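Local coordinates for tyrosine-protein phosphatase YwqE (PDB 3QY7) that removes phosphate from phosphotyrosine residues of the proteins YwqD, YwqF and Ssb, as a manganese-dependent phosphatase of the PHP-like, TIM-barrel type, at residues L150-V154 with N186-F190. Residues are numbered along the deposited sequence; the frame is centred on the assembly and turned at random.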
loop_
_atom_site.group_PDB
_atom_site.type_symbol
_atom_site.label_atom_id
_atom_site.label_comp_id
_atom_site.label_asym_id
_atom_site.label_seq_id
_atom_site.Cartn_x
_atom_site.Cartn_y
_atom_site.Cartn_z
ATOM N N LEU A 150 -16.655 1.743 -0.832
ATOM C CA LEU A 150 -15.585 0.854 -0.374
ATOM C C LEU A 150 -16.161 -0.425 0.193
ATOM O O LEU A 150 -15.675 -1.533 -0.106
ATOM C CB LEU A 150 -14.664 1.538 0.644
ATOM C CG LEU A 150 -13.553 0.655 1.231
ATOM C CD1 LEU A 150 -12.559 0.267 0.156
ATOM C CD2 LEU A 150 -12.861 1.424 2.344
ATOM N N TYR A 151 -17.208 -0.278 1.003
ATOM C CA TYR A 151 -17.910 -1.428 1.530
ATOM C C TYR A 151 -18.239 -2.409 0.397
ATOM O O TYR A 151 -17.964 -3.594 0.515
ATOM C CB TYR A 151 -19.192 -1.010 2.248
ATOM C CG TYR A 151 -20.149 -2.149 2.432
ATOM C CD1 TYR A 151 -21.244 -2.301 1.577
ATOM C CD2 TYR A 151 -19.952 -3.098 3.432
ATOM C CE1 TYR A 151 -22.122 -3.353 1.723
ATOM C CE2 TYR A 151 -20.828 -4.163 3.589
ATOM C CZ TYR A 151 -21.915 -4.278 2.725
ATOM O OH TYR A 151 -22.801 -5.316 2.862
ATOM N N HIS A 152 -18.834 -1.918 -0.684
ATOM C CA HIS A 152 -19.272 -2.819 -1.752
ATOM C C HIS A 152 -18.100 -3.496 -2.449
ATOM O O HIS A 152 -18.145 -4.703 -2.691
ATOM C CB HIS A 152 -20.176 -2.103 -2.760
ATOM C CG HIS A 152 -21.565 -1.871 -2.252
ATOM N ND1 HIS A 152 -22.407 -2.901 -1.876
ATOM C CD2 HIS A 152 -22.254 -0.725 -2.035
ATOM C CE1 HIS A 152 -23.553 -2.397 -1.459
ATOM N NE2 HIS A 152 -23.485 -1.080 -1.540
ATOM N N LEU A 153 -17.049 -2.732 -2.743
ATOM C CA LEU A 153 -15.864 -3.296 -3.414
ATOM C C LEU A 153 -15.209 -4.375 -2.554
ATOM O O LEU A 153 -14.797 -5.414 -3.064
ATOM C CB LEU A 153 -14.860 -2.200 -3.793
ATOM C CG LEU A 153 -15.256 -1.210 -4.900
ATOM C CD1 LEU A 153 -14.352 0.000 -4.907
ATOM C CD2 LEU A 153 -15.287 -1.894 -6.272
ATOM N N VAL A 154 -15.128 -4.130 -1.246
ATOM C CA VAL A 154 -14.580 -5.100 -0.306
ATOM C C VAL A 154 -15.496 -6.318 -0.126
ATOM O O VAL A 154 -15.036 -7.450 -0.128
ATOM C CB VAL A 154 -14.222 -4.439 1.051
ATOM C CG1 VAL A 154 -13.866 -5.503 2.104
ATOM C CG2 VAL A 154 -13.068 -3.458 0.861
ATOM N N ASN A 186 -14.225 -3.165 9.257
ATOM C CA ASN A 186 -13.514 -4.318 8.666
ATOM C C ASN A 186 -13.204 -4.154 7.179
ATOM O O ASN A 186 -13.110 -5.140 6.443
ATOM C CB ASN A 186 -14.270 -5.637 8.920
ATOM C CG ASN A 186 -14.351 -5.992 10.389
ATOM O OD1 ASN A 186 -15.388 -6.472 10.874
ATOM N ND2 ASN A 186 -13.262 -5.767 11.112
ATOM N N LEU A 187 -13.048 -2.913 6.735
ATOM C CA LEU A 187 -12.824 -2.621 5.325
ATOM C C LEU A 187 -11.358 -2.464 4.957
ATOM O O LEU A 187 -11.024 -2.303 3.783
ATOM C CB LEU A 187 -13.594 -1.361 4.914
ATOM C CG LEU A 187 -15.115 -1.422 5.046
ATOM C CD1 LEU A 187 -15.667 -0.138 4.461
ATOM C CD2 LEU A 187 -15.724 -2.646 4.342
ATOM N N ILE A 188 -10.502 -2.504 5.976
ATOM C CA ILE A 188 -9.060 -2.336 5.831
ATOM C C ILE A 188 -8.376 -3.658 6.178
ATOM O O ILE A 188 -8.729 -4.297 7.165
ATOM C CB ILE A 188 -8.552 -1.247 6.818
ATOM C CG1 ILE A 188 -9.244 0.102 6.560
ATOM C CG2 ILE A 188 -7.015 -1.118 6.805
ATOM C CD1 ILE A 188 -9.114 0.707 5.143
ATOM N N HIS A 189 -7.376 -4.032 5.376
ATOM C CA HIS A 189 -6.686 -5.314 5.551
ATOM C C HIS A 189 -5.194 -5.189 5.807
ATOM O O HIS A 189 -4.588 -6.146 6.272
ATOM C CB HIS A 189 -6.989 -6.220 4.365
ATOM C CG HIS A 189 -8.459 -6.330 4.110
ATOM N ND1 HIS A 189 -9.126 -5.454 3.281
ATOM C CD2 HIS A 189 -9.402 -7.133 4.653
ATOM C CE1 HIS A 189 -10.416 -5.744 3.291
ATOM N NE2 HIS A 189 -10.613 -6.756 4.118
ATOM N N PHE A 190 -4.627 -4.018 5.525
ATOM C CA PHE A 190 -3.192 -3.744 5.693
ATOM C C PHE A 190 -2.998 -2.314 6.197
ATOM O O PHE A 190 -3.820 -1.429 5.913
ATOM C CB PHE A 190 -2.434 -3.822 4.353
ATOM C CG PHE A 190 -2.670 -5.073 3.565
ATOM C CD1 PHE A 190 -1.936 -6.232 3.829
ATOM C CD2 PHE A 190 -3.582 -5.076 2.511
ATOM C CE1 PHE A 190 -2.133 -7.387 3.079
ATOM C CE2 PHE A 190 -3.781 -6.238 1.742
ATOM C CZ PHE A 190 -3.059 -7.386 2.019
#
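L187 pushes its isobutyl group against helix 148-155, where L150, Y151 and V154 receive it. Its CD1 lies 3.8 Å from CD2 of L150, the two leucines lying alongside each other and pointing opposite ways. Its CD2 meets CB of V154 at 4.0 Å. A forked aliphatic side chain suits this place because one methyl meets L150 and the other V154, while both lie against the backbone of Y151. V154, one turn after L150 on the same helix face, is short enough to let the loop come close. Its CG1, anti to the backbone N (chi1 171°), approaches the imidazole edge of H189 in the ring plane, 3.7 Å from CE1; its CG2 packs on the carbonyl O of L187. Histidine suits its position by offering V154 a flat C-H edge while its ND1 accepts from S160 N, which ties down the ring. The loop leads from the Schellman-capped end of helix 173-184 into strand 190-192, so the contact packs an outer helix against a helix-to-strand connection of the barrel. With no hydrogen bond crossing between the segments, mostly apolar van der Waals packing holds them, while the L187 carbonyl is hydrogen-bonded to S160 OG of strand 159-163.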